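Local coordinates for protein CDA peptide synthetase I (Streptomyces coelicolor, PDB 5DU9) that belongs to the peptide synthetases and comprises here a condensation domain, a fold built of two lobes, at residues R286-S291 / L317-G322; T391-V396 / V407-N412. The protein carries 1 engineered substitution. All coordinates share one frame; numbering follows the deposited sequence.

How the contacts relate
Contact 1 (286-291 with 317-322) comes first along the chain, and both of its segments precede those of contact 2 (391-396 with 407-412). Both lie in the C-terminal lobe of the condensation domain. Their centres are about 20 Å apart and their nearest atoms about 7 Å, so they do not touch. Strand 363-366 links them: its backbone bonds to S291 of contact 1 and to L393 and I395 of contact 2. Contact 1 lies at the periphery, and contact 2 is deeper, about 11 Å from the chain centre. The side chain of N394 is about 6 Å from the bound (2S)-2-amino-N-butyl-propanamide, and that of V290 about 13 Å. Contact 2 is therefore the nearer to the ligand, although S291 also touches the pocket residue R312.

Contact 1 of 2, residues R286-S291 / L317-G322; sequences RDVVVS and LAVRPG
V288 and L317 form an antiparallel hydrogen-bonded pair near the outer end of the ladder between strands 287-294 and 311-318. V288 N bonds to L317 O at 2.8 Å, and L317 N returns a bond of 2.9 Å to V288 O. D287 and A318 follow as a non-hydrogen-bonded pair. V319 N then bonds to R286 O at 2.8 Å and carries the pairing past the strand ends; its N-H...O angle of 176° is nearly straight. V288 CG2 sits between its own backbone N and carbonyl carbon, which brings it to 3.7 Å from L317 CB. V290 CG2 meets L317 CD1 on the same face. This is the helix-backed face of the beta layer in the C-terminal lobe of the condensation-domain fold. V290 and L317 touch helix 267-283, and L317 also meets helix 325-341. The face with D287 and A318 is more exposed. There the D287 carboxylate lies near A318 CB, and its OD1 makes a long, weak ion pair with R316. The R286 chain bends at chi2 (78°) and chi3 (44°) and folds back alongside residues 319-321. R286 CD packs on R320 CG at 3.8 Å. R286 NH2 is 3.6 Å from P321 CD, with the two side chains crossing at about a right angle. A water in the guanidinium plane, at its edge, accepts from R286 NE at 2.7 Å and donates to V319 O.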
ATOM      1  N   ARG A 286     -26.069   3.586  10.262  1.00 25.91           N
ATOM      2  CA  ARG A 286     -26.354   4.658   9.308  1.00 22.59           C
ATOM      3  C   ARG A 286     -25.069   5.261   8.756  1.00 22.02           C
ATOM      4  O   ARG A 286     -24.876   5.354   7.543  1.00 23.17           O
ATOM      5  CB  ARG A 286     -27.201   5.744   9.993  1.00 27.28           C
ATOM      6  CG  ARG A 286     -27.356   7.079   9.237  1.00 33.72           C
ATOM      7  CD  ARG A 286     -28.369   7.020   8.101  1.00 26.98           C
ATOM      8  NE  ARG A 286     -29.591   6.319   8.486  1.00 24.50           N
ATOM      9  CZ  ARG A 286     -30.630   6.878   9.101  1.00 26.34           C
ATOM     10  NH1 ARG A 286     -30.628   8.169   9.407  1.00 26.68           N
ATOM     11  NH2 ARG A 286     -31.684   6.135   9.408  1.00 27.29           N
ATOM     12  N   ASP A 287     -24.197   5.687   9.662  1.00 21.05           N
ATOM     13  CA  ASP A 287     -22.969   6.354   9.274  1.00 19.96           C
ATOM     14  C   ASP A 287     -21.804   5.386   9.353  1.00 27.21           C
ATOM     15  O   ASP A 287     -21.512   4.826  10.409  1.00 27.81           O
ATOM     16  CB  ASP A 287     -22.716   7.581  10.148  1.00 33.50           C
ATOM     17  CG  ASP A 287     -23.283   8.852   9.538  1.00 40.99           C
ATOM     18  OD1 ASP A 287     -22.523   9.581   8.866  1.00 46.49           O
ATOM     19  OD2 ASP A 287     -24.490   9.117   9.720  1.00 43.61           O
ATOM     20  N   VAL A 288     -21.155   5.184   8.212  1.00 17.81           N
ATOM     21  CA  VAL A 288     -20.025   4.278   8.121  1.00 17.05           C
ATOM     22  C   VAL A 288     -18.767   5.063   7.786  1.00 18.22           C
ATOM     23  O   VAL A 288     -18.811   6.063   7.063  1.00 18.93           O
ATOM     24  CB  VAL A 288     -20.261   3.175   7.068  1.00 32.42           C
ATOM     25  CG1 VAL A 288     -21.453   2.314   7.469  1.00 27.05           C
ATOM     26  CG2 VAL A 288     -20.477   3.775   5.691  1.00 34.80           C
ATOM     27  N   VAL A 289     -17.652   4.609   8.341  1.00 16.07           N
ATOM     28  CA  VAL A 289     -16.351   5.186   8.042  1.00 16.05           C
ATOM     29  C   VAL A 289     -15.463   4.130   7.409  1.00 14.48           C
ATOM     30  O   VAL A 289     -15.379   3.003   7.903  1.00 17.43           O
ATOM     31  CB  VAL A 289     -15.672   5.739   9.309  1.00 16.34           C
ATOM     32  CG1 VAL A 289     -14.326   6.363   8.973  1.00 19.68           C
ATOM     33  CG2 VAL A 289     -16.575   6.758   9.984  1.00 19.24           C
ATOM     34  N   VAL A 290     -14.835   4.493   6.299  1.00 13.67           N
ATOM     35  CA  VAL A 290     -13.732   3.715   5.766  1.00 12.83           C
ATOM     36  C   VAL A 290     -12.551   4.655   5.625  1.00 18.76           C
ATOM     37  O   VAL A 290     -12.727   5.869   5.533  1.00 26.55           O
ATOM     38  CB  VAL A 290     -14.073   3.057   4.418  1.00 16.22           C
ATOM     39  CG1 VAL A 290     -15.260   2.109   4.585  1.00 16.71           C
ATOM     40  CG2 VAL A 290     -14.365   4.096   3.361  1.00 18.30           C
ATOM     41  N   SER A 291     -11.349   4.097   5.634  1.00 13.32           N
ATOM     42  CA  SER A 291     -10.141   4.893   5.463  1.00 12.94           C
ATOM     43  C   SER A 291      -9.570   4.651   4.080  1.00 14.02           C
ATOM     44  O   SER A 291      -9.518   3.514   3.606  1.00 13.23           O
ATOM     45  CB  SER A 291      -9.108   4.557   6.543  1.00 13.54           C
ATOM     46  OG  SER A 291      -9.602   4.857   7.844  1.00 17.21           O
ATOM     47  N   LEU A 317     -19.492   8.205   5.291  1.00 15.95           N
ATOM     48  CA  LEU A 317     -20.570   7.908   4.356  1.00 17.14           C
ATOM     49  C   LEU A 317     -21.846   7.602   5.121  1.00 18.20           C
ATOM     50  O   LEU A 317     -21.844   6.761   6.017  1.00 22.28           O
ATOM     51  CB  LEU A 317     -20.197   6.714   3.472  1.00 18.18           C
ATOM     52  CG  LEU A 317     -18.817   6.782   2.817  1.00 18.36           C
ATOM     53  CD1 LEU A 317     -18.345   5.413   2.361  1.00 22.15           C
ATOM     54  CD2 LEU A 317     -18.851   7.751   1.652  1.00 16.37           C
ATOM     55  N   ALA A 318     -22.930   8.286   4.770  1.00 16.99           N
ATOM     56  CA  ALA A 318     -24.236   7.969   5.320  1.00 18.13           C
ATOM     57  C   ALA A 318     -24.980   7.073   4.344  1.00 18.55           C
ATOM     58  O   ALA A 318     -25.108   7.407   3.169  1.00 18.51           O
ATOM     59  CB  ALA A 318     -25.030   9.237   5.601  1.00 26.37           C
ATOM     60  N   VAL A 319     -25.438   5.922   4.829  1.00 18.29           N
ATOM     61  CA  VAL A 319     -26.243   5.009   4.030  1.00 18.28           C
ATOM     62  C   VAL A 319     -27.636   4.966   4.641  1.00 19.75           C
ATOM     63  O   VAL A 319     -27.862   4.341   5.679  1.00 21.81           O
ATOM     64  CB  VAL A 319     -25.629   3.594   3.963  1.00 17.69           C
ATOM     65  CG1 VAL A 319     -26.453   2.698   3.058  1.00 19.93           C
ATOM     66  CG2 VAL A 319     -24.192   3.661   3.467  1.00 21.48           C
ATOM     67  N   ARG A 320     -28.564   5.662   3.996  1.00 20.19           N
ATOM     68  CA  ARG A 320     -29.909   5.815   4.521  1.00 21.72           C
ATOM     69  C   ARG A 320     -30.804   4.674   4.059  1.00 22.09           C
ATOM     70  O   ARG A 320     -30.499   4.004   3.072  1.00 21.15           O
ATOM     71  CB  ARG A 320     -30.494   7.162   4.088  1.00 22.22           C
ATOM     72  CG  ARG A 320     -29.907   8.353   4.833  1.00 22.46           C
ATOM     73  CD  ARG A 320     -30.370   9.668   4.228  1.00 24.14           C
ATOM     74  NE  ARG A 320     -29.984  10.822   5.038  1.00 23.48           N
ATOM     75  CZ  ARG A 320     -28.815  11.450   4.954  1.00 22.62           C
ATOM     76  NH1 ARG A 320     -27.887  11.044   4.098  1.00 21.12           N
ATOM     77  NH2 ARG A 320     -28.570  12.491   5.739  1.00 26.17           N
ATOM     78  N   PRO A 321     -31.912   4.439   4.780  1.00 23.59           N
ATOM     79  CA  PRO A 321     -32.795   3.338   4.387  1.00 24.12           C
ATOM     80  C   PRO A 321     -33.329   3.487   2.967  1.00 23.77           C
ATOM     81  O   PRO A 321     -33.707   4.591   2.568  1.00 24.02           O
ATOM     82  CB  PRO A 321     -33.941   3.418   5.405  1.00 26.01           C
ATOM     83  CG  PRO A 321     -33.392   4.180   6.558  1.00 26.36           C
ATOM     84  CD  PRO A 321     -32.403   5.142   5.979  1.00 25.01           C
ATOM     85  N   GLY A 322     -33.338   2.389   2.216  1.00 23.32           N
ATOM     86  CA  GLY A 322     -33.996   2.351   0.922  1.00 23.30           C
ATOM     87  C   GLY A 322     -33.141   2.802  -0.245  1.00 21.92           C
ATOM     88  O   GLY A 322     -33.598   2.790  -1.385  1.00 22.12           O
TER
HETATM   89  O   HOH W   1     -29.759   3.827   7.590  1.00 27.57           O

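Contact 2 of 2, residues T391-V396 / V407-N412; sequences TDLNIV and VDFEGN
N394 and E410 meet through their side chains as well as their backbones. N394 ND2 gives a hydrogen bond of 2.9 Å to E410 OE1, with an N-H...O angle of 157°. OE1 lies near the amide plane of N394, and the donor comes nearly head-on to the C-O bond. The amide and carboxylate planes are turned 63° apart. The E410 chain runs extended beyond CG, and V396 CG2 lies against the carboxylate, 3.7 Å from E410 CD. On the other face, I395 and F409 lie side by side and point the same way. I395 CG1 sits over one face of the F409 ring, 4.1 Å from the centroid and offset toward the rim, a CH-pi contact. L393 reaches the ring obliquely, with its CD1 3.9 Å from F409 CD2. With CG anti to the backbone N (chi1 -180°), L393 also brings CD1 to 3.6 Å from E410 O, beside side-chain-free G411.

The backbone sets this register. N394 with E410 and V396 with D408 are hydrogen-bonded pairs, each with two bonds. N412 N bonds to D392 O at 2.9 Å just before strand 393-398 begins.

Further out, S387 of the ligand pocket bonds to E410 OE1 through its OG. That oxygen thus has two polar partners, N394 ND2 and S387 OG, which probably hold the buried carboxylate and help to position S387. D408 OD1 bonds to S245 on strand 242-248, and F409 packs on helix 418-437. The pairing is an antiparallel beta hairpin, strands 393-398 and 404-411, central in a four-stranded mixed sheet of the condensation domain; its N394 and E410 face adjoins the ligand pocket.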
ATOM      1  N   THR A 391      -4.751  -1.415  13.216  1.00 19.03           N
ATOM      2  CA  THR A 391      -5.470  -1.583  14.470  1.00 20.73           C
ATOM      3  C   THR A 391      -6.695  -2.475  14.281  1.00 19.86           C
ATOM      4  O   THR A 391      -7.295  -2.940  15.251  1.00 23.00           O
ATOM      5  CB  THR A 391      -5.929  -0.230  15.040  1.00 23.98           C
ATOM      6  OG1 THR A 391      -6.758   0.441  14.083  1.00 20.46           O
ATOM      7  CG2 THR A 391      -4.734   0.648  15.368  1.00 28.18           C
ATOM      8  N   ASP A 392      -7.061  -2.713  13.027  1.00 18.68           N
ATOM      9  CA  ASP A 392      -8.277  -3.454  12.720  1.00 21.49           C
ATOM     10  C   ASP A 392      -8.108  -4.245  11.421  1.00 17.83           C
ATOM     11  O   ASP A 392      -7.709  -5.409  11.450  1.00 22.04           O
ATOM     12  CB  ASP A 392      -9.463  -2.483  12.637  1.00 24.34           C
ATOM     13  CG  ASP A 392     -10.712  -3.117  12.051  1.00 34.06           C
ATOM     14  OD1 ASP A 392     -11.022  -4.267  12.410  1.00 28.30           O
ATOM     15  OD2 ASP A 392     -11.382  -2.459  11.227  1.00 43.46           O
ATOM     16  N   LEU A 393      -8.389  -3.609  10.290  1.00 16.61           N
ATOM     17  CA  LEU A 393      -8.419  -4.308   9.006  1.00 15.98           C
ATOM     18  C   LEU A 393      -7.983  -3.428   7.842  1.00 19.50           C
ATOM     19  O   LEU A 393      -8.434  -2.289   7.716  1.00 17.67           O
ATOM     20  CB  LEU A 393      -9.834  -4.841   8.741  1.00 20.76           C
ATOM     21  CG  LEU A 393     -10.077  -5.618   7.444  1.00 17.53           C
ATOM     22  CD1 LEU A 393      -9.397  -6.976   7.483  1.00 17.66           C
ATOM     23  CD2 LEU A 393     -11.573  -5.769   7.202  1.00 18.67           C
ATOM     24  N   ASN A 394      -7.104  -3.960   6.993  1.00 14.61           N
ATOM     25  CA  ASN A 394      -6.854  -3.385   5.675  1.00 14.94           C
ATOM     26  C   ASN A 394      -7.451  -4.302   4.634  1.00 14.72           C
ATOM     27  O   ASN A 394      -7.318  -5.524   4.732  1.00 17.97           O
ATOM     28  CB  ASN A 394      -5.360  -3.214   5.361  1.00 17.75           C
ATOM     29  CG  ASN A 394      -4.594  -2.511   6.449  1.00 19.24           C
ATOM     30  OD1 ASN A 394      -5.064  -1.532   7.032  1.00 20.45           O
ATOM     31  ND2 ASN A 394      -3.381  -2.994   6.717  1.00 19.32           N
ATOM     32  N   ILE A 395      -8.091  -3.708   3.635  1.00 12.23           N
ATOM     33  CA  ILE A 395      -8.575  -4.437   2.474  1.00 12.00           C
ATOM     34  C   ILE A 395      -7.784  -3.949   1.272  1.00 13.88           C
ATOM     35  O   ILE A 395      -7.910  -2.801   0.870  1.00 14.80           O
ATOM     36  CB  ILE A 395     -10.081  -4.227   2.250  1.00 12.49           C
ATOM     37  CG1 ILE A 395     -10.856  -4.747   3.463  1.00 14.67           C
ATOM     38  CG2 ILE A 395     -10.531  -4.935   0.978  1.00 15.72           C
ATOM     39  CD1 ILE A 395     -12.333  -4.440   3.438  1.00 14.25           C
ATOM     40  N   VAL A 396      -6.963  -4.830   0.714  1.00 11.52           N
ATOM     41  CA  VAL A 396      -6.043  -4.463  -0.352  1.00 11.37           C
ATOM     42  C   VAL A 396      -6.419  -5.207  -1.625  1.00 13.18           C
ATOM     43  O   VAL A 396      -6.573  -6.428  -1.615  1.00 15.22           O
ATOM     44  CB  VAL A 396      -4.586  -4.789   0.034  1.00 13.24           C
ATOM     45  CG1 VAL A 396      -3.618  -4.284  -1.029  1.00 14.92           C
ATOM     46  CG2 VAL A 396      -4.250  -4.190   1.398  1.00 14.04           C
ATOM     47  N   VAL A 407      -7.467 -10.132  -3.689  1.00 14.43           N
ATOM     48  CA  VAL A 407      -8.032  -9.414  -2.556  1.00 15.85           C
ATOM     49  C   VAL A 407      -7.355  -9.899  -1.287  1.00 13.92           C
ATOM     50  O   VAL A 407      -7.456 -11.073  -0.936  1.00 17.64           O
ATOM     51  CB  VAL A 407      -9.553  -9.629  -2.446  1.00 16.19           C
ATOM     52  CG1 VAL A 407     -10.126  -8.862  -1.258  1.00 18.75           C
ATOM     53  CG2 VAL A 407     -10.245  -9.220  -3.741  1.00 16.64           C
ATOM     54  N   ASP A 408      -6.653  -8.993  -0.613  1.00 13.62           N
ATOM     55  CA  ASP A 408      -5.986  -9.317   0.643  1.00 15.19           C
ATOM     56  C   ASP A 408      -6.726  -8.681   1.810  1.00 13.93           C
ATOM     57  O   ASP A 408      -6.949  -7.468   1.825  1.00 16.91           O
ATOM     58  CB  ASP A 408      -4.533  -8.837   0.631  1.00 18.34           C
ATOM     59  CG  ASP A 408      -3.609  -9.770  -0.131  1.00 24.92           C
ATOM     60  OD1 ASP A 408      -4.073 -10.418  -1.086  1.00 22.31           O
ATOM     61  OD2 ASP A 408      -2.419  -9.864   0.237  1.00 35.48           O
ATOM     62  N   PHE A 409      -7.129  -9.508   2.766  1.00 14.83           N
ATOM     63  CA  PHE A 409      -7.638  -9.021   4.039  1.00 15.11           C
ATOM     64  C   PHE A 409      -6.506  -9.097   5.046  1.00 15.73           C
ATOM     65  O   PHE A 409      -6.021 -10.180   5.367  1.00 17.37           O
ATOM     66  CB  PHE A 409      -8.848  -9.831   4.508  1.00 15.91           C
ATOM     67  CG  PHE A 409     -10.167  -9.290   4.022  1.00 15.37           C
ATOM     68  CD1 PHE A 409     -10.314  -8.848   2.719  1.00 14.46           C
ATOM     69  CD2 PHE A 409     -11.265  -9.239   4.869  1.00 17.42           C
ATOM     70  CE1 PHE A 409     -11.526  -8.350   2.270  1.00 15.98           C
ATOM     71  CE2 PHE A 409     -12.479  -8.740   4.425  1.00 16.16           C
ATOM     72  CZ  PHE A 409     -12.609  -8.299   3.126  1.00 14.84           C
ATOM     73  N   GLU A 410      -6.075  -7.933   5.512  1.00 15.69           N
ATOM     74  CA  GLU A 410      -4.983  -7.824   6.465  1.00 15.89           C
ATOM     75  C   GLU A 410      -5.552  -7.449   7.822  1.00 16.67           C
ATOM     76  O   GLU A 410      -5.932  -6.298   8.041  1.00 18.71           O
ATOM     77  CB  GLU A 410      -3.969  -6.781   5.998  1.00 15.13           C
ATOM     78  CG  GLU A 410      -3.508  -6.964   4.560  1.00 14.51           C
ATOM     79  CD  GLU A 410      -2.446  -5.959   4.147  1.00 15.48           C
ATOM     80  OE1 GLU A 410      -2.461  -4.824   4.665  1.00 18.80           O
ATOM     81  OE2 GLU A 410      -1.596  -6.300   3.295  1.00 18.27           O
ATOM     82  N   GLY A 411      -5.615  -8.424   8.721  1.00 17.76           N
ATOM     83  CA  GLY A 411      -6.255  -8.239  10.011  1.00 18.63           C
ATOM     84  C   GLY A 411      -5.286  -8.144  11.169  1.00 21.84           C
ATOM     85  O   GLY A 411      -4.301  -8.883  11.233  1.00 21.43           O
ATOM     86  N   ASN A 412      -5.571  -7.228  12.090  1.00 19.86           N
ATOM     87  CA  ASN A 412      -4.871  -7.177  13.364  1.00 22.89           C
ATOM     88  C   ASN A 412      -5.038  -8.527  14.066  1.00 23.67           C
ATOM     89  O   ASN A 412      -6.163  -8.986  14.256  1.00 25.67           O
ATOM     90  CB  ASN A 412      -5.412  -6.036  14.227  1.00 21.35           C
ATOM     91  CG  ASN A 412      -4.717  -5.936  15.577  1.00 22.72           C
ATOM     92  OD1 ASN A 412      -4.793  -6.846  16.400  1.00 25.12           O
ATOM     93  ND2 ASN A 412      -4.042  -4.820  15.811  1.00 23.74           N
TER